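Local coordinates for protein phage terminase large subunit (Thermus phage P7426, PDB 7KS4) that probably acts as the ATP-driven motor that packages viral DNA into empty capsids and cuts the genome, this chain being its N-terminal ATPase domain, at residues K36-C41 with D176-I181; L42-G47 with R250-A255; I152-A157 with L180-P185; F195-R200 with P217-F222. All coordinates share one frame; numbering follows the deposited sequence. Where two conformers were deposited one is given.

All four contacts lie in one P-loop ATPase domain, and three of them belong to its central sheet. Contacts 1 and 3 share L180 and I181 of strand 178-183, which runs between strand 37-42 and strand 150-153; their centres are about 9 Å apart. Contact 4 packs the end of helix 190-197 on strand 219-224, the sheet neighbour of strand 37-42 on its other side. Contact 2 continues from strand 37-42 into the phosphate-binding loop, with its centre about 18 Å from that of contact 1 and about 12 Å from that of contact 3. Along the chain, contacts 3 and 4 fall within the loop closed by contact 2, which brings the C-terminal part of the domain to the nucleotide site.

Contact 1 of 4, residues K36-C41 with D176-I181; sequences KRRVAC and DGWALI
Two parallel strands pair here in the central sheet of a P-loop (ASCE) ATPase, one strand in from its 219-224 edge: strand 37-42, which leads into the Walker A loop, runs beside strand 178-183. Their short axes are 4.7 Å apart and only 5° from parallel, and the register sets R37 against A179, R38 against L180 and V39 against I181. Backbone bonds alternate in the parallel manner, from A179 N to K36 O, R38 N to A179 O, I181 N to R38 O and A40 N to I181 O. The two arginines leave on opposite faces. R37, on the face of A179 and I181, folds back at chi2 (-73°), which brings NH1 to G177 O at 3.0 Å, in the carbonyl plane and on a lone pair. The same NH1 also donates to K36 O from above its carbonyl plane, on the face opposite A179 N, and a water joins R37 NH2 to G177 O. On the other face R38 CB rests on L180 CD1, and the bend at chi3 brings NH2 over the six-membered ring of W178. The guanidinium stands nearly upright on the indole, the planes 80° apart, in a cation-pi contact with CZ 4.8 Å from the ring centroid. E55 and I30 O hold the guanidinium from beyond the strands, and E59 takes the indole N-H. Where D176 closes the preceding helix in a Schellman motif, K36 NZ forms a salt bridge to D176 OD1 at 3.1 Å, its hydrogen bond weak.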
# COMPACT_ATOMS: atom_id res chain seq x y z
N LYS A 36 -0.58 -0.42 12.85
CA LYS A 36 0.58 0.26 12.29
C LYS A 36 1.31 -0.60 11.27
O LYS A 36 2.08 -0.06 10.47
CB LYS A 36 1.53 0.68 13.41
CG LYS A 36 0.89 1.66 14.38
CD LYS A 36 1.64 2.98 14.44
CE LYS A 36 0.85 4.03 15.21
NZ LYS A 36 0.46 3.57 16.57
N ARG A 37 1.08 -1.92 11.27
CA ARG A 37 1.64 -2.84 10.28
C ARG A 37 0.47 -3.62 9.70
O ARG A 37 -0.03 -4.56 10.33
CB ARG A 37 2.67 -3.77 10.90
CG ARG A 37 3.81 -3.06 11.62
CD ARG A 37 4.78 -2.39 10.66
NE ARG A 37 5.84 -1.71 11.40
CZ ARG A 37 5.86 -0.41 11.69
NH1 ARG A 37 4.86 0.38 11.31
NH2 ARG A 37 6.87 0.10 12.38
N ARG A 38 0.04 -3.22 8.51
CA ARG A 38 -1.00 -3.92 7.78
C ARG A 38 -0.35 -4.72 6.66
O ARG A 38 0.38 -4.15 5.83
CB ARG A 38 -2.02 -2.93 7.22
CG ARG A 38 -2.89 -2.29 8.28
CD ARG A 38 -3.78 -1.20 7.69
NE ARG A 38 -3.03 -0.00 7.30
CZ ARG A 38 -3.56 1.05 6.67
NH1 ARG A 38 -4.85 1.05 6.33
NH2 ARG A 38 -2.80 2.09 6.37
N VAL A 39 -0.62 -6.02 6.62
CA VAL A 39 0.01 -6.94 5.68
C VAL A 39 -1.13 -7.58 4.89
O VAL A 39 -1.95 -8.31 5.46
CB VAL A 39 0.85 -8.00 6.40
CG1 VAL A 39 1.66 -8.82 5.39
CG2 VAL A 39 1.78 -7.37 7.42
N ALA A 40 -1.16 -7.34 3.58
CA ALA A 40 -2.22 -7.87 2.72
C ALA A 40 -1.61 -8.85 1.73
O ALA A 40 -0.83 -8.45 0.85
CB ALA A 40 -2.96 -6.75 2.00
N CYS A 41 -1.96 -10.12 1.87
CA CYS A 41 -1.55 -11.16 0.93
C CYS A 41 -2.77 -11.46 0.07
O CYS A 41 -3.67 -12.19 0.49
CB CYS A 41 -1.07 -12.40 1.67
SG CYS A 41 -0.68 -13.77 0.57
N ASP A 176 6.75 6.96 14.62
CA ASP A 176 5.72 5.96 14.83
C ASP A 176 4.81 5.88 13.61
O ASP A 176 3.57 5.90 13.71
CB ASP A 176 4.93 6.25 16.10
CG ASP A 176 4.16 5.04 16.60
OD1 ASP A 176 3.03 5.22 17.11
OD2 ASP A 176 4.68 3.91 16.48
N GLY A 177 5.43 5.84 12.44
CA GLY A 177 4.68 5.77 11.20
C GLY A 177 4.16 4.38 10.91
O GLY A 177 4.56 3.39 11.52
N TRP A 178 3.23 4.31 9.96
CA TRP A 178 2.58 3.06 9.62
C TRP A 178 3.08 2.53 8.29
O TRP A 178 3.63 3.26 7.46
CB TRP A 178 1.06 3.19 9.60
CG TRP A 178 0.43 4.21 8.67
CD1 TRP A 178 -0.09 5.42 9.02
CD2 TRP A 178 0.20 4.07 7.26
NE1 TRP A 178 -0.62 6.05 7.93
CE2 TRP A 178 -0.46 5.25 6.83
CE3 TRP A 178 0.49 3.08 6.31
CZ2 TRP A 178 -0.81 5.46 5.50
CZ3 TRP A 178 0.13 3.29 5.00
CH2 TRP A 178 -0.52 4.47 4.60
N ALA A 179 2.90 1.23 8.11
CA ALA A 179 3.32 0.54 6.90
C ALA A 179 2.15 -0.28 6.40
O ALA A 179 1.49 -0.95 7.19
CB ALA A 179 4.52 -0.38 7.16
N LEU A 180 1.91 -0.19 5.10
CA LEU A 180 0.99 -1.07 4.39
C LEU A 180 1.83 -1.95 3.46
O LEU A 180 2.41 -1.46 2.49
CB LEU A 180 -0.04 -0.26 3.62
CG LEU A 180 -1.03 -1.04 2.76
CD1 LEU A 180 -1.82 -2.06 3.57
CD2 LEU A 180 -1.95 -0.04 2.06
N ILE A 181 1.89 -3.24 3.77
CA ILE A 181 2.79 -4.19 3.14
C ILE A 181 1.92 -5.15 2.34
O ILE A 181 1.22 -5.98 2.92
CB ILE A 181 3.64 -4.93 4.18
CG1 ILE A 181 4.40 -3.90 5.03
CG2 ILE A 181 4.60 -5.92 3.52
CD1 ILE A 181 5.09 -4.49 6.25
O HOH W 1 6.19 2.66 13.53
O HOH W 2 -0.64 0.32 8.57

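Contact 2 of 4, residues L42-G47 with R250-A255; sequences LGRQSG and RQEYGA. With SO4 (sulfate ion), chain H.
The backbones of G43 and Y253 come within 4.5 Å at CA, where the type II turn G43 to S46 of the phosphate-binding loop meets the end of helix 246-252, and R44 N donates to E252 O at 2.8 Å. G43 CA lies 3.1 Å from E252 O, leaving little room between the backbones. A255 CB packs nearby, 3.7 Å from G43 N. R44, extended from CG to NE, crosses E252 at a slant, with CG near E252 O and NE reaching E252 OE2 at 3.3 Å in a salt bridge whose hydrogen bond is weak. The guanidinium and carboxylate planes are 61° apart, so the pair is not a flat two-pronged one; E252 OE1 has its own partner in K186. Beyond NE, R44 NH1 and Y253 OH converge on O4 of a sulfate, probably from the crystallisation liquor, through weak bonds of 3.0 and 2.9 Å, and R240 also binds this ion. Backbone N-H groups of Q45 and G47 meanwhile bind ADP phosphate oxygens. One carboxylate between R44 and K186 would partly balance their charge, while R44, Y253 and R240 together hold an anion, and the R44 side chain is also about 5 Å from the bound ADP.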
# COMPACT_ATOMS: atom_id res chain seq x y z
N LEU A 42 -2.80 -10.87 -1.13
CA LEU A 42 -3.97 -10.92 -2.00
C LEU A 42 -3.53 -11.29 -3.41
O LEU A 42 -2.44 -10.92 -3.86
CB LEU A 42 -4.74 -9.57 -2.01
CG LEU A 42 -4.99 -8.84 -0.68
CD1 LEU A 42 -5.72 -7.52 -0.92
CD2 LEU A 42 -5.77 -9.69 0.31
N GLY A 43 -4.38 -12.04 -4.10
CA GLY A 43 -4.10 -12.40 -5.47
C GLY A 43 -4.22 -11.20 -6.40
O GLY A 43 -4.67 -10.12 -6.03
N ARG A 44 -3.81 -11.41 -7.65
CA ARG A 44 -3.97 -10.39 -8.67
C ARG A 44 -5.44 -9.98 -8.78
O ARG A 44 -6.34 -10.79 -8.57
CB ARG A 44 -3.49 -10.89 -10.02
CG ARG A 44 -2.03 -11.26 -10.05
CD ARG A 44 -1.63 -11.71 -11.43
NE ARG A 44 -0.20 -11.98 -11.52
CZ ARG A 44 0.42 -12.36 -12.63
NH1 ARG A 44 -0.26 -12.50 -13.76
NH2 ARG A 44 1.73 -12.59 -12.60
N GLN A 45 -5.65 -8.71 -9.14
CA GLN A 45 -6.98 -8.14 -9.34
C GLN A 45 -7.74 -7.94 -8.04
O GLN A 45 -8.96 -7.78 -8.05
CB GLN A 45 -7.81 -8.99 -10.31
CG GLN A 45 -7.12 -9.26 -11.63
CD GLN A 45 -8.00 -10.02 -12.61
OE1 GLN A 45 -8.97 -10.67 -12.22
NE2 GLN A 45 -7.67 -9.93 -13.90
N SER A 46 -7.04 -7.93 -6.91
CA SER A 46 -7.72 -7.79 -5.62
C SER A 46 -7.93 -6.35 -5.20
O SER A 46 -8.58 -6.12 -4.17
CB SER A 46 -6.93 -8.52 -4.53
OG SER A 46 -7.00 -9.93 -4.70
N GLY A 47 -7.39 -5.38 -5.94
CA GLY A 47 -7.55 -3.98 -5.59
C GLY A 47 -6.44 -3.43 -4.72
O GLY A 47 -6.62 -2.34 -4.14
N ARG A 250 -1.43 -21.15 -7.78
CA ARG A 250 -1.72 -21.09 -6.35
C ARG A 250 -1.22 -19.80 -5.72
O ARG A 250 -1.84 -19.30 -4.76
CB ARG A 250 -1.09 -22.30 -5.64
CG ARG A 250 -1.73 -23.64 -5.98
CD ARG A 250 -1.08 -24.78 -5.20
NE ARG A 250 -1.77 -26.04 -5.44
CZ ARG A 250 -2.82 -26.47 -4.75
NH1 ARG A 250 -3.32 -25.75 -3.75
NH2 ARG A 250 -3.38 -27.64 -5.05
N GLN A 251 -0.12 -19.24 -6.21
CA GLN A 251 0.41 -18.01 -5.63
C GLN A 251 -0.30 -16.77 -6.16
O GLN A 251 -0.77 -15.93 -5.39
CB GLN A 251 1.91 -17.87 -5.92
CG GLN A 251 2.79 -18.74 -5.08
CD GLN A 251 4.23 -18.27 -5.11
OE1 GLN A 251 4.64 -17.55 -6.02
NE2 GLN A 251 5.00 -18.66 -4.11
N GLU A 252 -0.35 -16.62 -7.49
CA GLU A 252 -0.79 -15.36 -8.07
C GLU A 252 -2.30 -15.18 -7.93
O GLU A 252 -2.77 -14.05 -7.77
CB GLU A 252 -0.39 -15.28 -9.54
CG GLU A 252 1.11 -15.40 -9.77
CD GLU A 252 1.91 -14.37 -9.00
OE1 GLU A 252 2.97 -14.74 -8.44
OE2 GLU A 252 1.49 -13.19 -8.94
N TYR A 253 -3.06 -16.27 -7.99
CA TYR A 253 -4.51 -16.21 -7.84
C TYR A 253 -4.99 -16.77 -6.52
O TYR A 253 -5.85 -16.16 -5.88
CB TYR A 253 -5.18 -16.97 -8.99
CG TYR A 253 -4.82 -16.41 -10.33
CD1 TYR A 253 -5.18 -15.11 -10.67
CD2 TYR A 253 -4.11 -17.16 -11.27
CE1 TYR A 253 -4.86 -14.58 -11.90
CE2 TYR A 253 -3.79 -16.63 -12.50
CZ TYR A 253 -4.16 -15.34 -12.81
OH TYR A 253 -3.83 -14.81 -14.04
N GLY A 254 -4.45 -17.91 -6.08
CA GLY A 254 -4.82 -18.44 -4.78
C GLY A 254 -4.28 -17.64 -3.61
O GLY A 254 -4.81 -17.74 -2.50
N ALA A 255 -3.23 -16.85 -3.84
CA ALA A 255 -2.55 -16.13 -2.76
C ALA A 255 -2.04 -17.11 -1.71
O ALA A 255 -2.03 -16.82 -0.51
CB ALA A 255 -3.46 -15.07 -2.13
S SO4 H . -2.04 -12.02 -16.79
O1 SO4 H . -2.46 -12.63 -18.05
O2 SO4 H . -2.53 -10.65 -16.72
O3 SO4 H . -0.58 -12.02 -16.73
O4 SO4 H . -2.58 -12.77 -15.66

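Contact 3 of 4, residues I152-A157 with L180-P185; sequences ILDEAA and LIISTP
The Walker B strand and its parallel neighbour meet here, the two strands of the beta-alpha-beta unit formed by strand 150-153, helix 161-175 and strand 178-183. L153 N donates to L180 O and I182 N to L153 O; beyond this pairing A156 N still donates to I182 O, and side chains make the remaining bonds. In the conformer given, I182 sets CG1 between its backbone N and carbonyl carbon (chi1 61°), which directs CD1 toward I152 CG2 and D154 OD1. D154, seen to bind magnesium in a structure of this protein, has its OD2 held by Q77. On the opposite face A156 CB sits tightly on I181 CG2, the two carbons 3.5 Å apart. E155, the predicted ATPase glutamate, has positive phi and folds at chi2 (-57°), turning its carboxylate back over T184. There T184 N reaches OE2 of E155 at 2.8 Å and T184 OG1 reaches OE1 at 3.1 Å, both on the syn side but tilted out of the carboxylate plane. This double grip holds the acid against the loop just past strand 178-183, consistent with a glutamate switch. Behind it S183 places OG under the start of the 3-10 turn. That hydroxyl donates to T184 O at 2.7 Å and accepts from A157 N at 2.9 Å.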
# COMPACT_ATOMS: atom_id res chain seq x y z
N ILE A 152 4.30 2.45 1.81
CA ILE A 152 3.63 1.35 1.12
C ILE A 152 4.70 0.51 0.44
O ILE A 152 5.52 1.05 -0.31
CB ILE A 152 2.61 1.87 0.10
CG1 ILE A 152 1.55 2.72 0.80
CG2 ILE A 152 1.98 0.70 -0.66
CD1 ILE A 152 0.92 3.78 -0.10
N LEU A 153 4.68 -0.79 0.71
CA LEU A 153 5.54 -1.75 0.01
C LEU A 153 4.65 -2.52 -0.94
O LEU A 153 3.76 -3.26 -0.50
CB LEU A 153 6.26 -2.69 0.97
CG LEU A 153 7.54 -2.16 1.62
CD1 LEU A 153 7.23 -1.07 2.61
CD2 LEU A 153 8.31 -3.30 2.29
N ASP A 154 4.88 -2.34 -2.24
CA ASP A 154 4.13 -3.03 -3.27
C ASP A 154 4.93 -4.23 -3.76
O ASP A 154 6.15 -4.15 -3.89
CB ASP A 154 3.82 -2.09 -4.43
CG ASP A 154 2.80 -2.66 -5.40
OD1 ASP A 154 1.99 -3.52 -5.00
OD2 ASP A 154 2.81 -2.23 -6.57
N GLU A 155 4.24 -5.34 -4.02
CA GLU A 155 4.89 -6.63 -4.28
C GLU A 155 6.04 -6.86 -3.30
O GLU A 155 7.18 -7.18 -3.67
CB GLU A 155 5.35 -6.73 -5.73
CG GLU A 155 4.24 -7.25 -6.66
CD GLU A 155 3.70 -8.61 -6.21
OE1 GLU A 155 4.44 -9.61 -6.27
OE2 GLU A 155 2.53 -8.67 -5.77
N ALA A 156 5.70 -6.71 -2.02
CA ALA A 156 6.68 -6.78 -0.95
C ALA A 156 7.41 -8.12 -0.91
O ALA A 156 8.59 -8.16 -0.53
CB ALA A 156 5.99 -6.53 0.39
N ALA A 157 6.74 -9.22 -1.25
CA ALA A 157 7.39 -10.52 -1.16
C ALA A 157 8.56 -10.64 -2.13
O ALA A 157 9.40 -11.53 -1.97
CB ALA A 157 6.38 -11.64 -1.41
N LEU A 180 1.91 -0.19 5.10
CA LEU A 180 0.99 -1.07 4.39
C LEU A 180 1.83 -1.95 3.46
O LEU A 180 2.41 -1.46 2.49
CB LEU A 180 -0.04 -0.26 3.62
CG LEU A 180 -1.03 -1.04 2.76
CD1 LEU A 180 -1.82 -2.06 3.57
CD2 LEU A 180 -1.95 -0.04 2.06
N ILE A 181 1.89 -3.24 3.77
CA ILE A 181 2.79 -4.19 3.14
C ILE A 181 1.92 -5.15 2.34
O ILE A 181 1.22 -5.98 2.92
CB ILE A 181 3.64 -4.93 4.18
CG1 ILE A 181 4.40 -3.90 5.03
CG2 ILE A 181 4.60 -5.92 3.52
CD1 ILE A 181 5.09 -4.49 6.25
N ILE A 182 1.98 -5.05 1.02
CA ILE A 182 1.03 -5.71 0.14
C ILE A 182 1.81 -6.51 -0.90
O ILE A 182 2.82 -6.05 -1.43
CB ILE A 182 0.07 -4.70 -0.54
CG1 ILE A 182 0.84 -3.70 -1.41
CG2 ILE A 182 -0.71 -3.96 0.52
CD1 ILE A 182 -0.03 -2.64 -2.07
N SER A 183 1.33 -7.71 -1.20
CA SER A 183 2.02 -8.54 -2.18
C SER A 183 1.18 -9.75 -2.55
O SER A 183 0.35 -10.22 -1.76
CB SER A 183 3.38 -9.02 -1.64
OG SER A 183 4.19 -9.54 -2.68
N THR A 184 1.42 -10.27 -3.74
CA THR A 184 1.14 -11.68 -3.94
C THR A 184 2.29 -12.47 -3.31
O THR A 184 3.42 -12.00 -3.30
CB THR A 184 1.03 -12.02 -5.42
OG1 THR A 184 2.28 -11.76 -6.06
CG2 THR A 184 -0.06 -11.18 -6.09
N PRO A 185 2.01 -13.64 -2.75
CA PRO A 185 3.05 -14.33 -1.97
C PRO A 185 4.12 -14.96 -2.86
O PRO A 185 3.87 -15.32 -4.02
CB PRO A 185 2.27 -15.40 -1.20
CG PRO A 185 1.06 -15.65 -2.03
CD PRO A 185 0.71 -14.33 -2.66

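Contact 4 of 4, residues F195-R200 with P217-F222; sequences FLMGWR and PDFESF. With SO4 (sulfate ion), chain D.
R200 and F219 meet beside the turn that ends helix 190-197, and the arginine can be followed outward along its chain. From CB it runs extended through CG to CD, which passes 4.1 Å from O3 of a sulfate, and on to NE, which binds the same O3 at 3.1 Å in an almost straight bond (174°). At the tip NH1 and NH2 both grip F219 O, at 2.8 and 3.1 Å, with the oxygen in the guanidinium plane; NH2 also binds sulfate O1. The sulfate, probably from the crystallisation liquor, is further held by T215. M197 lies alongside F219, pointing the same way: CB sits over the ring face in a CH-pi contact, and SD follows over the same ring, 4.0 Å from its centroid, as a Met-aromatic contact. S221 N donates to G198 O, and a water links G198 O, R200 N and S221 O. S221 OG lies on F195 O at 2.5 Å, so short that its exact length is doubtful, while S221 CB lies over the F195 ring and F222 O meets that ring's edge at CE1. The last turn of helix 190-197 and the loop after it thus pack on strand 219-224, an outermost strand of the sheet in the P-loop ATPase fold.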
# COMPACT_ATOMS: atom_id res chain seq x y z
N PHE A 195 3.10 -11.55 7.51
CA PHE A 195 1.69 -11.90 7.36
C PHE A 195 1.18 -12.64 8.59
O PHE A 195 0.14 -12.30 9.16
CB PHE A 195 1.48 -12.75 6.11
CG PHE A 195 0.07 -13.22 5.94
CD1 PHE A 195 -0.86 -12.43 5.30
CD2 PHE A 195 -0.33 -14.43 6.47
CE1 PHE A 195 -2.17 -12.86 5.15
CE2 PHE A 195 -1.64 -14.86 6.34
CZ PHE A 195 -2.55 -14.07 5.68
N LEU A 196 1.93 -13.66 9.03
CA LEU A 196 1.47 -14.47 10.14
C LEU A 196 1.37 -13.66 11.43
O LEU A 196 0.52 -13.94 12.28
CB LEU A 196 2.41 -15.66 10.32
CG LEU A 196 1.79 -16.99 10.74
CD1 LEU A 196 0.77 -17.47 9.73
CD2 LEU A 196 2.89 -18.04 10.93
N MET A 197 2.24 -12.66 11.60
CA MET A 197 2.20 -11.83 12.80
C MET A 197 0.85 -11.15 12.98
O MET A 197 0.48 -10.80 14.10
CB MET A 197 3.31 -10.78 12.76
CG MET A 197 4.69 -11.36 12.96
SD MET A 197 5.98 -10.16 12.64
CE MET A 197 7.40 -11.26 12.60
N GLY A 198 0.13 -10.93 11.88
CA GLY A 198 -1.16 -10.26 11.96
C GLY A 198 -2.34 -11.13 11.57
O GLY A 198 -3.45 -10.61 11.41
N TRP A 199 -2.14 -12.44 11.41
CA TRP A 199 -3.20 -13.28 10.86
C TRP A 199 -4.06 -13.83 12.00
O TRP A 199 -3.60 -14.64 12.80
CB TRP A 199 -2.63 -14.43 10.02
CG TRP A 199 -3.74 -15.31 9.54
CD1 TRP A 199 -3.98 -16.61 9.90
CD2 TRP A 199 -4.79 -14.95 8.63
NE1 TRP A 199 -5.10 -17.08 9.26
CE2 TRP A 199 -5.62 -16.08 8.48
CE3 TRP A 199 -5.11 -13.78 7.93
CZ2 TRP A 199 -6.74 -16.07 7.65
CZ3 TRP A 199 -6.23 -13.78 7.11
CH2 TRP A 199 -7.03 -14.92 6.98
N ARG A 200 -5.31 -13.38 12.05
CA ARG A 200 -6.26 -13.84 13.07
C ARG A 200 -7.46 -14.55 12.46
O ARG A 200 -8.47 -14.76 13.14
CB ARG A 200 -6.71 -12.66 13.93
CG ARG A 200 -5.56 -11.96 14.62
CD ARG A 200 -6.01 -10.80 15.48
NE ARG A 200 -4.87 -10.18 16.14
CZ ARG A 200 -4.00 -9.38 15.54
NH1 ARG A 200 -4.16 -9.07 14.25
NH2 ARG A 200 -2.98 -8.87 16.22
N PRO A 217 0.30 -7.34 18.49
CA PRO A 217 -0.85 -6.42 18.51
C PRO A 217 -0.80 -5.33 17.45
O PRO A 217 -1.85 -4.83 17.04
CB PRO A 217 -0.79 -5.81 19.93
CG PRO A 217 0.11 -6.70 20.71
CD PRO A 217 1.09 -7.27 19.73
N ASP A 218 0.39 -4.92 17.01
CA ASP A 218 0.46 -3.85 16.02
C ASP A 218 0.32 -4.35 14.59
O ASP A 218 0.41 -3.55 13.66
CB ASP A 218 1.78 -3.08 16.16
CG ASP A 218 2.99 -3.98 16.34
OD1 ASP A 218 2.82 -5.14 16.79
OD2 ASP A 218 4.12 -3.53 16.05
N PHE A 219 0.06 -5.65 14.41
CA PHE A 219 -0.05 -6.25 13.09
C PHE A 219 -1.48 -6.67 12.81
O PHE A 219 -2.16 -7.23 13.68
CB PHE A 219 0.86 -7.47 12.97
CG PHE A 219 2.30 -7.15 12.66
CD1 PHE A 219 3.13 -6.61 13.64
CD2 PHE A 219 2.83 -7.42 11.42
CE1 PHE A 219 4.45 -6.32 13.35
CE2 PHE A 219 4.15 -7.13 11.13
CZ PHE A 219 4.96 -6.58 12.10
N GLU A 220 -1.94 -6.42 11.59
CA GLU A 220 -3.21 -6.96 11.12
C GLU A 220 -3.03 -7.41 9.68
O GLU A 220 -2.52 -6.65 8.85
CB GLU A 220 -4.35 -5.95 11.23
CG GLU A 220 -5.69 -6.50 10.76
CD GLU A 220 -6.84 -5.60 11.13
OE1 GLU A 220 -6.59 -4.53 11.72
OE2 GLU A 220 -8.00 -5.97 10.83
N SER A 221 -3.45 -8.63 9.38
CA SER A 221 -3.22 -9.23 8.07
C SER A 221 -4.53 -9.54 7.36
O SER A 221 -5.54 -9.87 7.98
CB SER A 221 -2.40 -10.50 8.19
OG SER A 221 -1.12 -10.21 8.69
N PHE A 222 -4.48 -9.44 6.03
CA PHE A 222 -5.63 -9.64 5.16
C PHE A 222 -5.25 -10.62 4.06
O PHE A 222 -4.12 -10.58 3.55
CB PHE A 222 -6.07 -8.30 4.56
CG PHE A 222 -6.15 -7.20 5.57
CD1 PHE A 222 -7.36 -6.86 6.15
CD2 PHE A 222 -5.00 -6.52 5.97
CE1 PHE A 222 -7.43 -5.86 7.09
CE2 PHE A 222 -5.07 -5.52 6.91
CZ PHE A 222 -6.30 -5.19 7.47
S SO4 D . -3.23 -9.80 19.70
O1 SO4 D . -2.10 -9.85 18.77
O2 SO4 D . -3.68 -8.42 19.84
O3 SO4 D . -4.33 -10.62 19.20
O4 SO4 D . -2.79 -10.30 21.00
O HOH W 3 -6.38 -11.33 10.27